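Local coordinates for enoyl-CoA hydratase/isomerase family protein (Pseudomonas syringae pv. tomato, PDB 3OT6), which probably acts as a crotonase-fold hydratase or isomerase on acyl-CoA thioesters, although its exact substrate and reaction are not established, at residues 25-30 and 54-59; 58-63 and 97-102; 103-108 and 126-131; 121-126 and 178-183. All blocks are in the same frame, centred on the assembly; numbering follows the deposited sequence.

In the fold
The four contacts step across the core of one crotonase-like domain. Interactions 1 and 2 share G58 and I59, with centres about 7 Å apart; interaction 3 lies about 9 Å from interaction 2, and interactions 1 and 4 are the farthest apart, their centres about 16 Å from each other. Two sheets are involved: strands 58-59, 103-106 and 128-129 are successive neighbours in the smaller one, whereas 97-100, 118-122 and 179-181 are successive neighbours in the larger. Interaction 2 joins the sheets. Along the chain, interaction 1 closes before interactions 3 and 4 open, and these two cross, sharing F126. Sequence-distant strands and loops are thereby assembled into one compact core built on two joined sheets.

Interaction 1 of 4, residues 25-30 and 54-59; sequences KVNAIS and TGQPGI
A loop-to-turn contact puts N27 against G55, Q56 and I59, joining the loop between strand 16-21 and helix 31-46 to the turn that leads into strand 58-59. The evidence is an amide placed against the turn backbone, with I59 packing on the V26 side chain and carbonyl; the two segments together bury 200 Å² of surface. N27 turns CG away from its own carbonyl carbon and beside its backbone N (chi1 -77°), which carries the amide over to the turn. There N27 ND2 comes 3.6 Å from G55 CA and 3.2 Å from I59 O. Its clear acceptor is L60 O, one residue beyond, while N27 OD1 accepts from the backbone N of N23. With both ends engaged in this way, rotation of the amide should be restricted. The receiving chain is a type II beta turn from Q56 to I59, with G58 at its positive-phi position; I59 N donates to Q56 O at 3.0 Å, and Q56 N returns a bond to I59 O at 2.9 Å. In the crotonase fold this is where the chain leaves the larger sheet, at strand 50-54, to enter the smaller one. Q56 CG lies 4.1 Å from N27 OD1; beyond it the chain bends at the second torsion, and the two amide planes stand 90° apart; Q56 NE2 is bonded to L21 O. On the more exposed side, I59 extends CG1 opposite its backbone N (chi1 -176°), placing CG1 3.8 Å from V26 O, and its CD1 approaches V26 CB at 4.4 Å.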
loop_
_atom_site.group_PDB
_atom_site.type_symbol
_atom_site.label_atom_id
_atom_site.label_comp_id
_atom_site.label_asym_id
_atom_site.label_seq_id
_atom_site.Cartn_x
_atom_site.Cartn_y
_atom_site.Cartn_z
ATOM N N LYS A 25 1.347 -17.231 4.780
ATOM C CA LYS A 25 -0.117 -17.369 4.720
ATOM C C LYS A 25 -0.861 -16.045 4.458
ATOM O O LYS A 25 -1.871 -16.042 3.769
ATOM C CB LYS A 25 -0.595 -18.011 6.050
ATOM C CG LYS A 25 -1.860 -18.924 6.004
ATOM C CD LYS A 25 -1.496 -20.461 5.855
ATOM C CE LYS A 25 -2.515 -21.149 4.865
ATOM N NZ LYS A 25 -2.358 -22.619 4.730
ATOM N N VAL A 26 -0.381 -14.926 5.001
ATOM C CA VAL A 26 -1.166 -13.670 4.977
ATOM C C VAL A 26 -0.413 -12.456 4.387
ATOM O O VAL A 26 -0.811 -11.274 4.615
ATOM C CB VAL A 26 -1.654 -13.292 6.421
ATOM C CG1 VAL A 26 -2.762 -14.279 6.913
ATOM C CG2 VAL A 26 -0.476 -13.213 7.411
ATOM N N ASN A 27 0.684 -12.744 3.669
ATOM C CA ASN A 27 1.559 -11.726 3.139
ATOM C C ASN A 27 1.995 -10.693 4.194
ATOM O O ASN A 27 1.963 -9.490 3.943
ATOM C CB ASN A 27 0.903 -11.020 1.951
ATOM C CG ASN A 27 0.950 -11.840 0.653
ATOM O OD1 ASN A 27 1.804 -12.693 0.475
ATOM N ND2 ASN A 27 0.075 -11.506 -0.295
ATOM N N ALA A 28 2.423 -11.131 5.368
ATOM C CA ALA A 28 2.888 -10.168 6.353
ATOM C C ALA A 28 3.990 -9.278 5.768
ATOM O O ALA A 28 4.771 -9.709 4.922
ATOM C CB ALA A 28 3.365 -10.881 7.627
ATOM N N ILE A 29 4.055 -8.032 6.220
ATOM C CA ILE A 29 5.059 -7.104 5.818
ATOM C C ILE A 29 6.176 -7.263 6.842
ATOM O O ILE A 29 6.073 -6.807 7.979
ATOM C CB ILE A 29 4.500 -5.652 5.772
ATOM C CG1 ILE A 29 3.199 -5.579 4.964
ATOM C CG2 ILE A 29 5.533 -4.658 5.221
ATOM C CD1 ILE A 29 3.270 -6.151 3.509
ATOM N N SER A 30 7.237 -7.944 6.435
ATOM C CA SER A 30 8.395 -8.184 7.296
ATOM C C SER A 30 9.499 -7.241 6.856
ATOM O O SER A 30 9.327 -6.539 5.861
ATOM C CB SER A 30 8.861 -9.617 7.131
ATOM O OG SER A 30 9.234 -9.872 5.773
ATOM N N THR A 54 0.457 -6.375 -6.339
ATOM C CA THR A 54 -0.631 -7.310 -6.036
ATOM C C THR A 54 -0.147 -8.360 -5.021
ATOM O O THR A 54 1.031 -8.406 -4.675
ATOM C CB THR A 54 -1.221 -7.979 -7.370
ATOM O OG1 THR A 54 -2.523 -8.541 -7.088
ATOM C CG2 THR A 54 -0.301 -9.091 -7.942
ATOM N N GLY A 55 -1.037 -9.193 -4.523
ATOM C CA GLY A 55 -0.643 -10.188 -3.542
ATOM C C GLY A 55 -0.906 -11.610 -4.027
ATOM O O GLY A 55 -0.648 -11.934 -5.185
ATOM N N GLN A 56 -1.421 -12.461 -3.146
ATOM C CA GLN A 56 -1.791 -13.823 -3.505
ATOM C C GLN A 56 -3.308 -13.928 -3.587
ATOM O O GLN A 56 -4.036 -13.016 -3.158
ATOM C CB GLN A 56 -1.196 -14.804 -2.478
ATOM C CG GLN A 56 0.342 -14.958 -2.613
ATOM C CD GLN A 56 0.738 -15.305 -4.052
ATOM O OE1 GLN A 56 0.273 -16.305 -4.611
ATOM N NE2 GLN A 56 1.561 -14.463 -4.668
ATOM N N PRO A 57 -3.823 -15.014 -4.156
ATOM C CA PRO A 57 -5.298 -15.027 -4.202
ATOM C C PRO A 57 -5.902 -14.890 -2.810
ATOM O O PRO A 57 -5.389 -15.474 -1.862
ATOM C CB PRO A 57 -5.616 -16.410 -4.781
ATOM C CG PRO A 57 -4.410 -16.695 -5.669
ATOM C CD PRO A 57 -3.233 -16.196 -4.823
ATOM N N GLY A 58 -6.955 -14.074 -2.722
ATOM C CA GLY A 58 -7.679 -13.839 -1.515
ATOM C C GLY A 58 -6.997 -12.897 -0.548
ATOM O O GLY A 58 -7.577 -12.565 0.482
ATOM N N ILE A 59 -5.763 -12.465 -0.823
ATOM C CA ILE A 59 -5.076 -11.580 0.121
ATOM C C ILE A 59 -4.005 -10.618 -0.488
ATOM O O ILE A 59 -3.009 -11.078 -1.102
ATOM C CB ILE A 59 -4.464 -12.382 1.291
ATOM C CG1 ILE A 59 -3.848 -11.456 2.308
ATOM C CG2 ILE A 59 -3.422 -13.364 0.792
ATOM C CD1 ILE A 59 -4.542 -11.498 3.624
#

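Interaction 2 of 4, residues 58-63 and 97-102; sequences GILSGG and IIVACP
The pyrrolidine ring of P102, the one ring in this contact, meets the chain at L60 through CD, which lies 3.8 Å from L60 N and 4.0 Å from L60 CB. Its neighbouring CG approaches I59 O at 4.0 Å, and the same ring also touches T54 and L186 from outside the two segments. L60 and P102 contribute nearly equal shares of the buried surface. The CG of L60 is anti to the backbone N (chi1 176°), and this brings CD2 up to strand 97-100, where L60 CD2 packs on V99 CG1 at 3.7 Å with the two side chains crossing at about a right angle. Nearer the backbone, L60 CB rests 3.8 Å from C101 SG. L113 of helix 108-113 touches L60, V99 and C101 alike, completing a buried apolar cluster with them. The touching parts, G58 to L60 and V99 to P102, run 158° apart, yet they do not form a ladder: the chain turns a corner at L60, and a single weak hydrogen bond links the segments, from G58 N to P102 O (3.2 Å, with 128° at the hydrogen). Past the corner, S61 OG accepts from G63 N in an ST turn and also pairs with N27 O. Strand 58-59 belongs to the smaller sheet of the crotonase fold and strand 97-100 to the larger. Because G58 O and L60 N pair with H104, and L60 O with N27, what joins the sheets here is chiefly apolar burial, with directional bonding contributing little.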
loop_
_atom_site.group_PDB
_atom_site.type_symbol
_atom_site.label_atom_id
_atom_site.label_comp_id
_atom_site.label_asym_id
_atom_site.label_seq_id
_atom_site.Cartn_x
_atom_site.Cartn_y
_atom_site.Cartn_z
ATOM N N GLY A 58 -6.955 -14.074 -2.722
ATOM C CA GLY A 58 -7.679 -13.839 -1.515
ATOM C C GLY A 58 -6.997 -12.897 -0.548
ATOM O O GLY A 58 -7.577 -12.565 0.482
ATOM N N ILE A 59 -5.763 -12.465 -0.823
ATOM C CA ILE A 59 -5.076 -11.580 0.121
ATOM C C ILE A 59 -4.005 -10.618 -0.488
ATOM O O ILE A 59 -3.009 -11.078 -1.102
ATOM C CB ILE A 59 -4.464 -12.382 1.291
ATOM C CG1 ILE A 59 -3.848 -11.456 2.308
ATOM C CG2 ILE A 59 -3.422 -13.364 0.792
ATOM C CD1 ILE A 59 -4.542 -11.498 3.624
ATOM N N LEU A 60 -4.188 -9.304 -0.260
ATOM C CA LEU A 60 -3.126 -8.316 -0.491
ATOM C C LEU A 60 -2.060 -8.412 0.603
ATOM O O LEU A 60 -0.862 -8.755 0.322
ATOM C CB LEU A 60 -3.660 -6.886 -0.627
ATOM C CG LEU A 60 -2.539 -5.818 -0.778
ATOM C CD1 LEU A 60 -1.662 -6.151 -1.985
ATOM C CD2 LEU A 60 -3.118 -4.357 -0.872
ATOM N N SER A 61 -2.470 -8.140 1.846
ATOM C CA SER A 61 -1.575 -8.310 2.979
ATOM C C SER A 61 -2.363 -8.097 4.250
ATOM O O SER A 61 -3.239 -7.240 4.287
ATOM C CB SER A 61 -0.412 -7.343 2.928
ATOM O OG SER A 61 0.303 -7.385 4.124
ATOM N N GLY A 62 -2.058 -8.889 5.286
ATOM C CA GLY A 62 -2.740 -8.803 6.576
ATOM C C GLY A 62 -1.986 -7.828 7.465
ATOM O O GLY A 62 -2.335 -7.661 8.620
ATOM N N GLY A 63 -0.932 -7.192 6.944
ATOM C CA GLY A 63 -0.241 -6.159 7.707
ATOM C C GLY A 63 1.172 -6.549 8.113
ATOM O O GLY A 63 1.677 -7.562 7.630
ATOM N N ILE A 97 1.658 4.039 -9.772
ATOM C CA ILE A 97 1.501 2.782 -9.064
ATOM C C ILE A 97 0.017 2.380 -8.915
ATOM O O ILE A 97 -0.826 3.147 -8.370
ATOM C CB ILE A 97 2.216 2.799 -7.722
ATOM C CG1 ILE A 97 3.700 3.116 -7.927
ATOM C CG2 ILE A 97 2.111 1.403 -7.036
ATOM C CD1 ILE A 97 4.502 3.168 -6.631
ATOM N N ILE A 98 -0.296 1.193 -9.452
ATOM C CA ILE A 98 -1.596 0.558 -9.319
ATOM C C ILE A 98 -1.466 -0.486 -8.240
ATOM O O ILE A 98 -0.475 -1.246 -8.179
ATOM C CB ILE A 98 -2.036 -0.109 -10.628
ATOM C CG1 ILE A 98 -2.018 0.900 -11.772
ATOM C CG2 ILE A 98 -3.441 -0.677 -10.530
ATOM C CD1 ILE A 98 -2.300 0.252 -13.225
ATOM N N VAL A 99 -2.420 -0.502 -7.332
ATOM C CA VAL A 99 -2.472 -1.608 -6.372
ATOM C C VAL A 99 -3.704 -2.385 -6.740
ATOM O O VAL A 99 -4.831 -1.809 -6.838
ATOM C CB VAL A 99 -2.502 -1.143 -4.877
ATOM C CG1 VAL A 99 -2.676 -2.367 -3.932
ATOM C CG2 VAL A 99 -1.222 -0.405 -4.567
ATOM N N ALA A 100 -3.475 -3.661 -7.003
ATOM C CA ALA A 100 -4.513 -4.580 -7.427
ATOM C C ALA A 100 -4.728 -5.531 -6.261
ATOM O O ALA A 100 -3.925 -6.486 -6.062
ATOM C CB ALA A 100 -4.060 -5.350 -8.656
ATOM N N CYS A 101 -5.796 -5.321 -5.500
ATOM C CA CYS A 101 -5.921 -6.039 -4.257
ATOM C C CYS A 101 -6.744 -7.313 -4.466
ATOM O O CYS A 101 -7.915 -7.213 -4.800
ATOM C CB CYS A 101 -6.507 -5.119 -3.179
ATOM S SG CYS A 101 -7.179 -6.014 -1.790
ATOM N N PRO A 102 -6.125 -8.518 -4.304
ATOM C CA PRO A 102 -6.892 -9.741 -4.656
ATOM C C PRO A 102 -7.832 -10.311 -3.560
ATOM O O PRO A 102 -8.399 -11.378 -3.744
ATOM C CB PRO A 102 -5.807 -10.748 -5.110
ATOM C CG PRO A 102 -4.503 -10.211 -4.663
ATOM C CD PRO A 102 -4.731 -8.860 -3.965
#

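Interaction 3 of 4, residues 103-108 and 126-131; sequences GHAVAK and FSIGLN
A105 and V106 pair in parallel register with I128 and G129, and three backbone hydrogen bonds document the ladder: A105 N to S127 O (2.9 Å), G129 N to A105 O (2.9 Å) and A107 N to G129 O (2.8 Å). On one face of the sheet A105 CB lies 4.2 Å from I128 CG1, and L113 touches both residues. On the other, V106 CG1 meets the side-chain amide of N131, touching CG, OD1 and ND2 about equally. The aromatic end is more specific. F126 sets CG opposite its carbonyl carbon (chi1 -58°), which lays the ring over G103: G103 CA stands 3.4 Å from the ring centroid, 15° off the normal, a CH-pi contact. The same ring presents its CD1 edge to the centre of one H104 face in a T-shaped stack, centroids 5.2 Å apart and planes at 82°. A water in the plane of the imidazole is 2.8 Å from S127 OG and makes a weak, longer contact with H104 NE2. A107 directly precedes helix 108-113, so the paired strand feeds straight into a helix. That strand-to-helix passage is typical of the crotonase fold, in which a peptide N-H near this helix start usually helps form the oxyanion hole; the same role here is plausible by family resemblance.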
loop_
_atom_site.group_PDB
_atom_site.type_symbol
_atom_site.label_atom_id
_atom_site.label_comp_id
_atom_site.label_asym_id
_atom_site.label_seq_id
_atom_site.Cartn_x
_atom_site.Cartn_y
_atom_site.Cartn_z
ATOM N N GLY A 103 -8.042 -9.588 -2.464
ATOM C CA GLY A 103 -8.933 -10.051 -1.423
ATOM C C GLY A 103 -8.916 -9.115 -0.231
ATOM O O GLY A 103 -9.415 -7.952 -0.317
ATOM N N HIS A 104 -8.386 -9.621 0.886
ATOM C CA HIS A 104 -8.261 -8.876 2.156
ATOM C C HIS A 104 -7.108 -7.883 2.090
ATOM O O HIS A 104 -6.053 -8.166 1.485
ATOM C CB HIS A 104 -7.931 -9.858 3.304
ATOM C CG HIS A 104 -9.019 -10.838 3.598
ATOM N ND1 HIS A 104 -8.867 -12.192 3.411
ATOM C CD2 HIS A 104 -10.279 -10.659 4.056
ATOM C CE1 HIS A 104 -9.989 -12.809 3.733
ATOM N NE2 HIS A 104 -10.864 -11.899 4.126
ATOM N N ALA A 105 -7.247 -6.760 2.775
ATOM C CA ALA A 105 -6.124 -5.843 2.975
ATOM C C ALA A 105 -6.295 -5.167 4.346
ATOM O O ALA A 105 -7.236 -4.394 4.560
ATOM C CB ALA A 105 -6.076 -4.812 1.824
ATOM N N VAL A 106 -5.436 -5.494 5.310
ATOM C CA VAL A 106 -5.706 -5.121 6.707
ATOM C C VAL A 106 -4.464 -4.447 7.224
ATOM O O VAL A 106 -3.344 -4.889 6.919
ATOM C CB VAL A 106 -6.010 -6.356 7.562
ATOM C CG1 VAL A 106 -6.187 -6.002 9.071
ATOM C CG2 VAL A 106 -7.257 -7.110 7.051
ATOM N N ALA A 107 -4.656 -3.363 7.984
ATOM C CA ALA A 107 -3.578 -2.651 8.718
ATOM C C ALA A 107 -2.569 -2.184 7.641
ATOM O O ALA A 107 -3.035 -1.628 6.643
ATOM C CB ALA A 107 -2.955 -3.533 9.818
ATOM N N LYS A 108 -1.247 -2.418 7.798
ATOM C CA LYS A 108 -0.257 -1.998 6.783
ATOM C C LYS A 108 -0.687 -2.495 5.398
ATOM O O LYS A 108 -0.511 -1.786 4.406
ATOM C CB LYS A 108 1.190 -2.438 7.118
ATOM C CG LYS A 108 2.290 -1.882 6.171
ATOM C CD LYS A 108 2.519 -0.345 6.380
ATOM C CE LYS A 108 3.380 0.376 5.261
ATOM N NZ LYS A 108 3.224 1.925 5.531
ATOM N N PHE A 126 -14.354 -10.312 1.642
ATOM C CA PHE A 126 -13.019 -9.843 2.050
ATOM C C PHE A 126 -13.138 -8.711 3.013
ATOM O O PHE A 126 -14.172 -8.067 3.058
ATOM C CB PHE A 126 -12.217 -9.484 0.839
ATOM C CG PHE A 126 -12.051 -10.632 -0.129
ATOM C CD1 PHE A 126 -11.282 -11.747 0.220
ATOM C CD2 PHE A 126 -12.667 -10.599 -1.371
ATOM C CE1 PHE A 126 -11.114 -12.800 -0.649
ATOM C CE2 PHE A 126 -12.505 -11.650 -2.279
ATOM C CZ PHE A 126 -11.713 -12.754 -1.930
ATOM N N SER A 127 -12.135 -8.519 3.850
ATOM C CA SER A 127 -12.118 -7.355 4.717
ATOM C C SER A 127 -11.006 -6.417 4.292
ATOM O O SER A 127 -9.835 -6.860 4.104
ATOM C CB SER A 127 -11.834 -7.755 6.173
ATOM O OG SER A 127 -12.849 -8.651 6.545
ATOM N N ILE A 128 -11.328 -5.135 4.210
ATOM C CA ILE A 128 -10.296 -4.160 4.009
ATOM C C ILE A 128 -10.423 -3.115 5.101
ATOM O O ILE A 128 -11.529 -2.536 5.299
ATOM C CB ILE A 128 -10.469 -3.496 2.667
ATOM C CG1 ILE A 128 -10.239 -4.499 1.531
ATOM C CG2 ILE A 128 -9.594 -2.269 2.600
ATOM C CD1 ILE A 128 -10.744 -4.005 0.247
ATOM N N GLY A 129 -9.341 -2.858 5.838
ATOM C CA GLY A 129 -9.440 -1.840 6.850
ATOM C C GLY A 129 -8.256 -1.828 7.755
ATOM O O GLY A 129 -7.327 -2.565 7.534
ATOM N N LEU A 130 -8.354 -1.026 8.815
ATOM C CA LEU A 130 -7.287 -0.718 9.692
ATOM C C LEU A 130 -7.686 -1.218 11.084
ATOM O O LEU A 130 -8.447 -0.560 11.819
ATOM C CB LEU A 130 -7.061 0.813 9.705
ATOM C CG LEU A 130 -6.665 1.407 8.354
ATOM C CD1 LEU A 130 -6.508 2.944 8.472
ATOM C CD2 LEU A 130 -5.375 0.743 7.778
ATOM N N ASN A 131 -7.177 -2.385 11.472
ATOM C CA ASN A 131 -7.751 -2.982 12.658
ATOM C C ASN A 131 -6.936 -2.696 13.883
ATOM O O ASN A 131 -7.181 -3.270 14.931
ATOM C CB ASN A 131 -7.988 -4.474 12.462
ATOM C CG ASN A 131 -6.702 -5.249 12.316
ATOM O OD1 ASN A 131 -5.637 -4.707 12.056
ATOM N ND2 ASN A 131 -6.801 -6.518 12.484
HETATM O O HOH W 1 -13.807 -11.127 5.558
#

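Interaction 4 of 4, residues 121-126 and 178-183; sequences GVAGPF and DKVVSV
V122 packs along the parallel pairing of strand 118-122 with strand 179-181, an edge strand of the larger sheet in this crotonase-type domain, and its side chain can be traced atom by atom. V122 CB sits 3.8 Å from V181 O, close to the backbone of the partner strand. From there CG1, opposite the carbonyl carbon of V122 (chi1 -65°), reaches over the end of that strand to S182 O at 3.7 Å and also touches V183 CA. The other methyl, V122 CG2, meets V183 CG2 at 4.0 Å and also touches backbone atoms of C101, P102 and G103. V122 and V181 share a face covered by helix 186-197, through L186 and A189. V180 points to the opposite face, toward P168 and M172, with its CG1 packed against the backbone N and the CB of A123. Three nearly straight hydrogen bonds fix the register: G121 N to K179 O (2.8 Å, 170° at the hydrogen), V181 N to G121 O (3.1 Å, 170°) and A123 N to V181 O (2.7 Å). After A123 the two chains separate. The F126 ring still takes V183 CG2 at its edge, near the ring plane, whereas S182 turns away and its hydroxyl pairs with E184. Where direct backbone pairing has stopped, a water molecule spans the gap, donating to A123 O at 3.0 Å and accepting from V183 N at 3.1 Å.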
loop_
_atom_site.group_PDB
_atom_site.type_symbol
_atom_site.label_atom_id
_atom_site.label_comp_id
_atom_site.label_asym_id
_atom_site.label_seq_id
_atom_site.Cartn_x
_atom_site.Cartn_y
_atom_site.Cartn_z
ATOM N N GLY A 121 -9.893 -3.395 -6.257
ATOM C CA GLY A 121 -10.113 -4.530 -5.358
ATOM C C GLY A 121 -11.047 -5.542 -5.993
ATOM O O GLY A 121 -11.547 -5.305 -7.077
ATOM N N VAL A 122 -11.293 -6.659 -5.321
ATOM C CA VAL A 122 -12.163 -7.723 -5.896
ATOM C C VAL A 122 -13.353 -7.940 -4.992
ATOM O O VAL A 122 -13.198 -7.895 -3.762
ATOM C CB VAL A 122 -11.385 -9.060 -6.212
ATOM C CG1 VAL A 122 -10.373 -8.791 -7.287
ATOM C CG2 VAL A 122 -10.669 -9.583 -4.996
ATOM N N ALA A 123 -14.533 -8.120 -5.585
ATOM C CA ALA A 123 -15.777 -8.478 -4.842
ATOM C C ALA A 123 -15.686 -9.837 -4.137
ATOM O O ALA A 123 -15.102 -10.801 -4.673
ATOM C CB ALA A 123 -16.965 -8.507 -5.822
ATOM N N GLY A 124 -16.279 -9.928 -2.954
ATOM C CA GLY A 124 -16.319 -11.181 -2.235
ATOM C C GLY A 124 -16.201 -11.000 -0.741
ATOM O O GLY A 124 -16.324 -9.874 -0.228
ATOM N N PRO A 125 -15.967 -12.113 -0.015
ATOM C CA PRO A 125 -16.091 -12.029 1.459
ATOM C C PRO A 125 -14.809 -11.489 2.085
ATOM O O PRO A 125 -14.223 -12.137 2.957
ATOM C CB PRO A 125 -16.307 -13.491 1.874
ATOM C CG PRO A 125 -15.585 -14.331 0.773
ATOM C CD PRO A 125 -15.771 -13.503 -0.517
ATOM N N PHE A 126 -14.354 -10.312 1.642
ATOM C CA PHE A 126 -13.019 -9.843 2.050
ATOM C C PHE A 126 -13.138 -8.711 3.013
ATOM O O PHE A 126 -14.172 -8.067 3.058
ATOM C CB PHE A 126 -12.217 -9.484 0.839
ATOM C CG PHE A 126 -12.051 -10.632 -0.129
ATOM C CD1 PHE A 126 -11.282 -11.747 0.220
ATOM C CD2 PHE A 126 -12.667 -10.599 -1.371
ATOM C CE1 PHE A 126 -11.114 -12.800 -0.649
ATOM C CE2 PHE A 126 -12.505 -11.650 -2.279
ATOM C CZ PHE A 126 -11.713 -12.754 -1.930
ATOM N N ASP A 178 -10.554 2.413 -5.737
ATOM C CA ASP A 178 -11.233 3.243 -6.771
ATOM C C ASP A 178 -12.180 2.380 -7.625
ATOM O O ASP A 178 -13.060 2.908 -8.321
ATOM C CB ASP A 178 -10.179 3.960 -7.656
ATOM C CG ASP A 178 -9.137 4.712 -6.809
ATOM O OD1 ASP A 178 -9.602 5.568 -6.018
ATOM O OD2 ASP A 178 -7.890 4.416 -6.886
ATOM N N LYS A 179 -12.001 1.052 -7.569
ATOM C CA LYS A 179 -12.780 0.180 -8.428
ATOM C C LYS A 179 -12.841 -1.210 -7.841
ATOM O O LYS A 179 -11.838 -1.727 -7.300
ATOM C CB LYS A 179 -12.166 0.128 -9.862
ATOM C CG LYS A 179 -12.990 -0.560 -10.933
ATOM C CD LYS A 179 -12.198 -0.679 -12.279
ATOM C CE LYS A 179 -12.214 0.616 -13.117
ATOM N NZ LYS A 179 -13.631 1.203 -13.265
ATOM N N VAL A 180 -14.029 -1.803 -7.964
ATOM C CA VAL A 180 -14.298 -3.189 -7.557
ATOM C C VAL A 180 -14.721 -4.032 -8.797
ATOM O O VAL A 180 -15.683 -3.681 -9.532
ATOM C CB VAL A 180 -15.330 -3.252 -6.393
ATOM C CG1 VAL A 180 -15.720 -4.715 -6.060
ATOM C CG2 VAL A 180 -14.777 -2.549 -5.146
ATOM N N VAL A 181 -13.954 -5.091 -9.046
ATOM C CA VAL A 181 -14.256 -6.036 -10.108
ATOM C C VAL A 181 -14.343 -7.450 -9.510
ATOM O O VAL A 181 -14.214 -7.634 -8.257
ATOM C CB VAL A 181 -13.208 -5.953 -11.249
ATOM C CG1 VAL A 181 -13.105 -4.493 -11.817
ATOM C CG2 VAL A 181 -11.861 -6.451 -10.825
ATOM N N SER A 182 -14.542 -8.464 -10.348
ATOM C CA SER A 182 -14.633 -9.848 -9.786
ATOM C C SER A 182 -13.240 -10.431 -9.634
ATOM O O SER A 182 -12.273 -9.916 -10.235
ATOM C CB SER A 182 -15.493 -10.761 -10.658
ATOM O OG SER A 182 -14.738 -11.164 -11.787
ATOM N N VAL A 183 -13.113 -11.478 -8.828
ATOM C CA VAL A 183 -11.810 -12.102 -8.633
ATOM C C VAL A 183 -11.126 -12.388 -9.986
ATOM O O VAL A 183 -9.898 -12.287 -10.109
ATOM C CB VAL A 183 -11.914 -13.377 -7.756
ATOM C CG1 VAL A 183 -10.582 -14.140 -7.741
ATOM C CG2 VAL A 183 -12.270 -12.986 -6.323
HETATM O O HOH W 2 -15.781 -12.015 -7.331
#